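Local coordinates for protein probable L,D-transpeptidase 3 (Mycobacterium tuberculosis, PDB 6D4K) that is a probable L,D-transpeptidase that may carry out still unknown cross-linking reactions, perhaps attaching proteins to the peptidoglycan of the cell wall, at residues A[36-41]-A[250-255]; A[92-97]-A[111-116]. All coordinates share one frame; numbering follows the deposited sequence.

Interaction 1 of 2, residues A[36-41]-A[250-255]; sequences GQVVGV and AVDIGD. With CA (calcium ion), chain B.
D252 turns its carboxylate toward the edge strand 38-39, and a calcium ion lies between that carboxylate and the carbonyl oxygen of V38. Both carboxylate oxygens bind, OD1 and OD2 each 2.5 Å from the calcium, so D252 is a bidentate ligand; V38 O completes the protein's share at 2.3 Å from the calcium, and four waters fill the remaining places. With chi1 at -164° the carboxylate of D252 extends away from the backbone N and reaches the calcium beside V38 O. One of the waters on the metal also donates to I253 O, and another accepts from NE2 of Q37, a long amide side chain that reaches the second shell.

I253 O takes a second bond, from G40 N, at 3.0 Å and nearly straight (168°), the donor tilted from the carbonyl plane. This carbonyl belongs to the type II turn D252-D255, closed by D255 N to D252 O. G254 takes the positive phi (103°) of the turn's third position, a conformation natural to glycine, and G40, having no side chain, lies with its CA 4.0 Å from CA of D255.

D255 divides its carboxylate between the two segments. OD1 is met from above the carboxylate plane by V41 N at 3.0 Å, while OD2 uses its anti lone pair for D252 N. The V41 side chain runs obliquely across D255, its CG2 3.8 Å from OD1 of D255.

Calcium thus joins the Ig-like domain to the catalytic domain, and its charge probably keeps D252 ionised while offsetting the closeness of V38 O and OD2.

Interaction 2 of 2, residues A[92-97]-A[111-116]; sequences RFWPAH and FKTGPA
OG1 of T113 has two backbone partners: it donates to P95 O at 2.6 Å and is also hydrogen-bonded to N of S98. The residue ends strand 107-113 of the Ig-like domain, and the loop 92-97 leads into the neighbouring antiparallel strand 99-104; residues 94-97 run at about a right angle (89°) to 111-116. With OG1 set between the backbone N and the carbonyl carbon (chi1 53°), the hydroxyl reaches P95 O in the carbonyl plane, on a lone pair. A proline suits this place, as it needs no N-H partner yet offers its carbonyl. The methyl CG2 of T113 meets CB of W94 instead.

Deeper in, F111 directs its ring edge at a face of W94 in a T-shaped pair, the planes 79° apart and CZ of F111 3.8 Å from CE2 of W94. The indole nitrogen is bound to H43 O, which restrains the ring.

At the outer end, H97 N donates to G114 O at 2.9 Å from above the carbonyl plane. The compact A96 brings CB within 3.3 Å of G114 O and 4.1 Å of CB of A116. The imidazole of H97 lies with one face over the G114-P115 peptide and crosses the proline ring; its NE2 is hydrogen-bonded to OD2 of D133 and sits 3.5 Å from CA of P115.

Both contacts meet at one small sheet of the Ig-like domain, where strand 38-39 runs parallel to strand 107-113, and their centres are about 7 Å apart. Interaction 2 lies wholly between the two halves of interaction 1 along the chain. V41 O and W94 N, 2.8 Å apart, and Q37 O and K112 N, also 2.8 Å apart, probably hydrogen-bond the two together. Interaction 1 is the more buried, spans the domains and relies on carboxylates, backbone and metal, with four waters completing the calcium shell. Interaction 2, partly buried, packs a loop against the end of a strand with aromatic packing inside and an exposed histidine outside.

Interaction 1 of 2, residues A[36-41]-A[250-255]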
ATOM      1  N   GLY A  36      -1.928   4.675 -20.359  1.00 19.26           N
ATOM      2  CA  GLY A  36      -2.461   3.345 -20.532  1.00 21.27           C
ATOM      3  C   GLY A  36      -2.081   2.354 -19.453  1.00 20.75           C
ATOM      4  O   GLY A  36      -2.421   1.173 -19.576  1.00 23.54           O
ATOM      5  N   GLN A  37      -1.383   2.789 -18.409  1.00 18.37           N
ATOM      6  CA  GLN A  37      -1.006   1.901 -17.320  1.00 16.98           C
ATOM      7  C   GLN A  37      -2.249   1.404 -16.593  1.00 16.21           C
ATOM      8  O   GLN A  37      -3.237   2.135 -16.458  1.00 17.48           O
ATOM      9  CB  GLN A  37      -0.104   2.649 -16.341  1.00 15.88           C
ATOM     10  CG  GLN A  37       0.613   1.740 -15.329  1.00 16.27           C
ATOM     11  CD  GLN A  37       1.475   2.490 -14.328  1.00 16.32           C
ATOM     12  OE1 GLN A  37       1.762   3.670 -14.497  1.00 17.49           O
ATOM     13  NE2 GLN A  37       1.896   1.801 -13.280  1.00 18.15           N
ATOM     14  N   VAL A  38      -2.202   0.148 -16.142  1.00 18.09           N
ATOM     15  CA  VAL A  38      -3.250  -0.448 -15.321  1.00 16.58           C
ATOM     16  C   VAL A  38      -2.817  -0.361 -13.864  1.00 15.30           C
ATOM     17  O   VAL A  38      -1.770  -0.910 -13.487  1.00 16.23           O
ATOM     18  CB  VAL A  38      -3.518  -1.906 -15.721  1.00 19.61           C
ATOM     19  CG1 VAL A  38      -4.612  -2.485 -14.826  1.00 23.07           C
ATOM     20  CG2 VAL A  38      -3.898  -1.995 -17.188  1.00 19.60           C
ATOM     21  N   VAL A  39      -3.624   0.320 -13.042  1.00 15.72           N
ATOM     22  CA  VAL A  39      -3.262   0.618 -11.662  1.00 15.96           C
ATOM     23  C   VAL A  39      -4.416   0.303 -10.706  1.00 14.04           C
ATOM     24  O   VAL A  39      -5.586   0.218 -11.098  1.00 14.41           O
ATOM     25  CB  VAL A  39      -2.803   2.088 -11.481  1.00 14.86           C
ATOM     26  CG1 VAL A  39      -1.616   2.392 -12.406  1.00 16.12           C
ATOM     27  CG2 VAL A  39      -3.985   3.075 -11.697  1.00 16.57           C
ATOM     28  N   GLY A  40      -4.074   0.146  -9.424  1.00 14.57           N
ATOM     29  CA  GLY A  40      -5.061   0.010  -8.367  1.00 14.92           C
ATOM     30  C   GLY A  40      -5.817   1.309  -8.122  1.00 15.34           C
ATOM     31  O   GLY A  40      -5.453   2.394  -8.573  1.00 15.57           O
ATOM     32  N   VAL A  41      -6.901   1.186  -7.350  1.00 15.17           N
ATOM     33  CA  VAL A  41      -7.940   2.218  -7.340  1.00 15.83           C
ATOM     34  C   VAL A  41      -7.636   3.408  -6.443  1.00 15.57           C
ATOM     35  O   VAL A  41      -8.441   4.342  -6.383  1.00 17.86           O
ATOM     36  CB  VAL A  41      -9.360   1.677  -7.062  1.00 17.08           C
ATOM     37  CG1 VAL A  41      -9.783   0.706  -8.148  1.00 17.78           C
ATOM     38  CG2 VAL A  41      -9.438   1.032  -5.694  1.00 17.26           C
ATOM     39  N   ALA A 250      -3.636 -10.940  -5.859  1.00 15.97           N
ATOM     40  CA  ALA A 250      -4.835 -10.187  -6.210  1.00 15.95           C
ATOM     41  C   ALA A 250      -4.588  -8.688  -6.323  1.00 15.23           C
ATOM     42  O   ALA A 250      -5.240  -8.025  -7.136  1.00 17.99           O
ATOM     43  CB  ALA A 250      -5.921 -10.449  -5.172  1.00 17.98           C
ATOM     44  N   VAL A 251      -3.669  -8.133  -5.520  1.00 15.64           N
ATOM     45  CA  VAL A 251      -3.566  -6.690  -5.342  1.00 15.79           C
ATOM     46  C   VAL A 251      -2.661  -6.101  -6.422  1.00 15.34           C
ATOM     47  O   VAL A 251      -1.788  -6.763  -6.998  1.00 15.67           O
ATOM     48  CB  VAL A 251      -3.043  -6.390  -3.920  1.00 16.67           C
ATOM     49  CG1 VAL A 251      -1.535  -6.650  -3.827  1.00 16.60           C
ATOM     50  CG2 VAL A 251      -3.410  -4.972  -3.483  1.00 18.13           C
ATOM     51  N   ASP A 252      -2.861  -4.820  -6.688  1.00 15.40           N
ATOM     52  CA  ASP A 252      -2.032  -4.093  -7.637  1.00 14.95           C
ATOM     53  C   ASP A 252      -1.422  -2.877  -6.964  1.00 15.01           C
ATOM     54  O   ASP A 252      -1.921  -2.380  -5.950  1.00 15.33           O
ATOM     55  CB  ASP A 252      -2.847  -3.627  -8.855  1.00 15.21           C
ATOM     56  CG  ASP A 252      -1.977  -3.207 -10.044  1.00 14.98           C
ATOM     57  OD1 ASP A 252      -0.761  -3.517 -10.061  1.00 15.45           O
ATOM     58  OD2 ASP A 252      -2.511  -2.559 -10.985  1.00 15.27           O
ATOM     59  N   ILE A 253      -0.319  -2.394  -7.544  1.00 15.13           N
ATOM     60  CA  ILE A 253       0.273  -1.152  -7.055  1.00 14.46           C
ATOM     61  C   ILE A 253      -0.741  -0.034  -7.232  1.00 14.89           C
ATOM     62  O   ILE A 253      -1.323   0.144  -8.308  1.00 15.01           O
ATOM     63  CB  ILE A 253       1.620  -0.853  -7.736  1.00 15.79           C
ATOM     64  CG1 ILE A 253       2.736  -1.746  -7.176  1.00 15.66           C
ATOM     65  CG2 ILE A 253       2.011   0.617  -7.539  1.00 16.07           C
ATOM     66  CD1 ILE A 253       2.533  -3.252  -7.325  1.00 18.83           C
ATOM     67  N   GLY A 254      -0.982   0.709  -6.156  1.00 14.72           N
ATOM     68  CA  GLY A 254      -1.988   1.740  -6.146  1.00 15.80           C
ATOM     69  C   GLY A 254      -3.258   1.356  -5.427  1.00 14.96           C
ATOM     70  O   GLY A 254      -4.045   2.237  -5.116  1.00 15.95           O
ATOM     71  N   ASP A 255      -3.467   0.082  -5.119  1.00 15.49           N
ATOM     72  CA  ASP A 255      -4.662  -0.297  -4.385  1.00 16.09           C
ATOM     73  C   ASP A 255      -4.559   0.151  -2.925  1.00 15.57           C
ATOM     74  O   ASP A 255      -3.461   0.293  -2.386  1.00 16.89           O
ATOM     75  CB  ASP A 255      -4.893  -1.804  -4.461  1.00 16.65           C
ATOM     76  CG  ASP A 255      -5.673  -2.210  -5.693  1.00 16.98           C
ATOM     77  OD1 ASP A 255      -6.690  -1.548  -6.018  1.00 17.85           O
ATOM     78  OD2 ASP A 255      -5.263  -3.198  -6.346  1.00 16.43           O
TER
HETATM   79 CA    CA B 301      -0.372  -2.252 -12.174  1.00 16.62          CA
HETATM   80  O   HOH W   1       1.160  -1.275 -13.727  1.00 18.38           O
HETATM   81  O   HOH W   2       0.024  -0.436 -10.768  1.00 16.05           O
HETATM   82  O   HOH W   3       1.838  -3.113 -11.453  1.00 17.56           O
HETATM   83  O   HOH W   4      -0.673  -4.048 -13.481  1.00 20.87           O

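Interaction 2 of 2, residues A[92-97]-A[111-116]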
ATOM      1  N   ARG A  92     -10.646  10.189  -2.752  1.00 18.83           N
ATOM      2  CA  ARG A  92     -11.536   9.044  -2.869  1.00 18.49           C
ATOM      3  C   ARG A  92     -10.865   8.042  -3.790  1.00 18.63           C
ATOM      4  O   ARG A  92      -9.867   8.359  -4.434  1.00 20.60           O
ATOM      5  CB  ARG A  92     -12.908   9.465  -3.446  1.00 19.92           C
ATOM      6  CG  ARG A  92     -13.427  10.828  -2.974  1.00 22.05           C
ATOM      7  CD  ARG A  92     -14.782  11.127  -3.569  1.00 22.77           C
ATOM      8  NE  ARG A  92     -14.791  11.001  -5.025  1.00 24.50           N
ATOM      9  CZ  ARG A  92     -14.707  12.013  -5.882  1.00 25.36           C
ATOM     10  NH1 ARG A  92     -14.616  13.267  -5.448  1.00 25.28           N
ATOM     11  NH2 ARG A  92     -14.737  11.766  -7.187  1.00 28.43           N
ATOM     12  N   PHE A  93     -11.410   6.836  -3.863  1.00 18.78           N
ATOM     13  CA  PHE A  93     -10.904   5.847  -4.802  1.00 19.48           C
ATOM     14  C   PHE A  93     -11.395   6.157  -6.210  1.00 17.49           C
ATOM     15  O   PHE A  93     -12.542   6.579  -6.403  1.00 19.29           O
ATOM     16  CB  PHE A  93     -11.384   4.446  -4.418  1.00 20.28           C
ATOM     17  CG  PHE A  93     -10.946   3.999  -3.049  1.00 22.83           C
ATOM     18  CD1 PHE A  93      -9.858   4.584  -2.420  1.00 25.48           C
ATOM     19  CD2 PHE A  93     -11.641   3.001  -2.382  1.00 26.05           C
ATOM     20  CE1 PHE A  93      -9.464   4.173  -1.153  1.00 28.26           C
ATOM     21  CE2 PHE A  93     -11.254   2.585  -1.115  1.00 26.96           C
ATOM     22  CZ  PHE A  93     -10.167   3.176  -0.499  1.00 28.51           C
ATOM     23  N   TRP A  94     -10.525   5.942  -7.196  1.00 17.88           N
ATOM     24  CA  TRP A  94     -10.945   5.947  -8.585  1.00 17.87           C
ATOM     25  C   TRP A  94     -11.985   4.849  -8.792  1.00 17.65           C
ATOM     26  O   TRP A  94     -11.950   3.820  -8.112  1.00 19.47           O
ATOM     27  CB  TRP A  94      -9.744   5.637  -9.491  1.00 17.35           C
ATOM     28  CG  TRP A  94      -8.595   6.563  -9.353  1.00 18.42           C
ATOM     29  CD1 TRP A  94      -7.349   6.253  -8.875  1.00 16.75           C
ATOM     30  CD2 TRP A  94      -8.551   7.950  -9.720  1.00 17.56           C
ATOM     31  NE1 TRP A  94      -6.546   7.369  -8.898  1.00 17.68           N
ATOM     32  CE2 TRP A  94      -7.245   8.416  -9.435  1.00 17.59           C
ATOM     33  CE3 TRP A  94      -9.479   8.832 -10.287  1.00 17.95           C
ATOM     34  CZ2 TRP A  94      -6.862   9.744  -9.656  1.00 19.26           C
ATOM     35  CZ3 TRP A  94      -9.100  10.147 -10.510  1.00 19.19           C
ATOM     36  CH2 TRP A  94      -7.790  10.584 -10.208  1.00 19.60           C
ATOM     37  N   PRO A  95     -12.875   5.006  -9.776  1.00 18.44           N
ATOM     38  CA  PRO A  95     -13.750   3.882 -10.140  1.00 19.08           C
ATOM     39  C   PRO A  95     -12.910   2.735 -10.683  1.00 18.10           C
ATOM     40  O   PRO A  95     -11.925   2.954 -11.394  1.00 19.34           O
ATOM     41  CB  PRO A  95     -14.665   4.473 -11.223  1.00 22.20           C
ATOM     42  CG  PRO A  95     -13.885   5.597 -11.811  1.00 23.34           C
ATOM     43  CD  PRO A  95     -13.009   6.145 -10.705  1.00 21.43           C
ATOM     44  N   ALA A  96     -13.292   1.514 -10.314  1.00 18.61           N
ATOM     45  CA  ALA A  96     -12.625   0.310 -10.785  1.00 19.77           C
ATOM     46  C   ALA A  96     -12.989   0.023 -12.240  1.00 18.62           C
ATOM     47  O   ALA A  96     -13.997   0.509 -12.766  1.00 20.68           O
ATOM     48  CB  ALA A  96     -13.027  -0.888  -9.923  1.00 18.91           C
ATOM     49  N   HIS A  97     -12.151  -0.787 -12.894  1.00 18.88           N
ATOM     50  CA  HIS A  97     -12.440  -1.290 -14.244  1.00 19.39           C
ATOM     51  C   HIS A  97     -12.745  -0.164 -15.228  1.00 20.92           C
ATOM     52  O   HIS A  97     -13.595  -0.293 -16.110  1.00 23.92           O
ATOM     53  CB  HIS A  97     -13.581  -2.305 -14.219  1.00 22.11           C
ATOM     54  CG  HIS A  97     -13.354  -3.441 -13.281  1.00 21.62           C
ATOM     55  ND1 HIS A  97     -12.437  -4.435 -13.543  1.00 22.23           N
ATOM     56  CD2 HIS A  97     -13.936  -3.766 -12.103  1.00 20.66           C
ATOM     57  CE1 HIS A  97     -12.450  -5.316 -12.562  1.00 21.85           C
ATOM     58  NE2 HIS A  97     -13.359  -4.939 -11.677  1.00 21.87           N
ATOM     59  N   PHE A 111      -5.210   6.592 -18.022  1.00 17.15           N
ATOM     60  CA  PHE A 111      -4.755   5.342 -17.453  1.00 16.40           C
ATOM     61  C   PHE A 111      -5.981   4.495 -17.184  1.00 16.11           C
ATOM     62  O   PHE A 111      -7.107   4.954 -17.336  1.00 17.76           O
ATOM     63  CB  PHE A 111      -3.860   5.554 -16.227  1.00 16.73           C
ATOM     64  CG  PHE A 111      -4.552   6.205 -15.058  1.00 16.79           C
ATOM     65  CD1 PHE A 111      -5.212   5.425 -14.111  1.00 17.77           C
ATOM     66  CD2 PHE A 111      -4.515   7.585 -14.887  1.00 18.74           C
ATOM     67  CE1 PHE A 111      -5.817   6.009 -13.004  1.00 17.96           C
ATOM     68  CE2 PHE A 111      -5.130   8.181 -13.787  1.00 18.13           C
ATOM     69  CZ  PHE A 111      -5.781   7.388 -12.837  1.00 17.53           C
ATOM     70  N   LYS A 112      -5.761   3.254 -16.800  1.00 15.45           N
ATOM     71  CA  LYS A 112      -6.829   2.307 -16.548  1.00 17.17           C
ATOM     72  C   LYS A 112      -6.725   1.796 -15.127  1.00 15.40           C
ATOM     73  O   LYS A 112      -5.629   1.638 -14.585  1.00 17.19           O
ATOM     74  CB  LYS A 112      -6.761   1.124 -17.521  1.00 21.63           C
ATOM     75  CG  LYS A 112      -6.911   1.600 -18.965  1.00 28.50           C
ATOM     76  CD  LYS A 112      -7.828   0.710 -19.789  1.00 37.09           C
ATOM     77  CE  LYS A 112      -7.351   0.600 -21.224  1.00 43.22           C
ATOM     78  NZ  LYS A 112      -7.033   1.928 -21.819  1.00 46.45           N
ATOM     79  N   THR A 113      -7.877   1.516 -14.536  1.00 17.02           N
ATOM     80  CA  THR A 113      -7.920   0.884 -13.232  1.00 16.14           C
ATOM     81  C   THR A 113      -8.384  -0.560 -13.377  1.00 17.23           C
ATOM     82  O   THR A 113      -9.245  -0.865 -14.215  1.00 18.92           O
ATOM     83  CB  THR A 113      -8.856   1.631 -12.284  1.00 17.72           C
ATOM     84  OG1 THR A 113     -10.137   1.783 -12.902  1.00 19.35           O
ATOM     85  CG2 THR A 113      -8.284   3.009 -11.954  1.00 18.59           C
ATOM     86  N   GLY A 114      -7.806  -1.445 -12.567  1.00 17.70           N
ATOM     87  CA  GLY A 114      -8.289  -2.803 -12.468  1.00 18.04           C
ATOM     88  C   GLY A 114      -9.400  -2.903 -11.438  1.00 17.66           C
ATOM     89  O   GLY A 114     -10.117  -1.923 -11.169  1.00 18.08           O
ATOM     90  N   PRO A 115      -9.556  -4.077 -10.828  1.00 19.10           N
ATOM     91  CA  PRO A 115     -10.553  -4.223  -9.760  1.00 18.64           C
ATOM     92  C   PRO A 115     -10.143  -3.429  -8.527  1.00 17.71           C
ATOM     93  O   PRO A 115      -8.960  -3.154  -8.291  1.00 18.88           O
ATOM     94  CB  PRO A 115     -10.542  -5.729  -9.473  1.00 20.06           C
ATOM     95  CG  PRO A 115      -9.157  -6.165  -9.864  1.00 22.38           C
ATOM     96  CD  PRO A 115      -8.767  -5.309 -11.035  1.00 20.14           C
ATOM     97  N   ALA A 116     -11.141  -3.082  -7.713  1.00 17.88           N
ATOM     98  CA  ALA A 116     -10.872  -2.437  -6.430  1.00 16.75           C
ATOM     99  C   ALA A 116     -10.519  -3.527  -5.434  1.00 17.18           C
ATOM    100  O   ALA A 116     -11.388  -4.235  -4.938  1.00 18.52           O
ATOM    101  CB  ALA A 116     -12.075  -1.623  -5.968  1.00 18.82           C
TER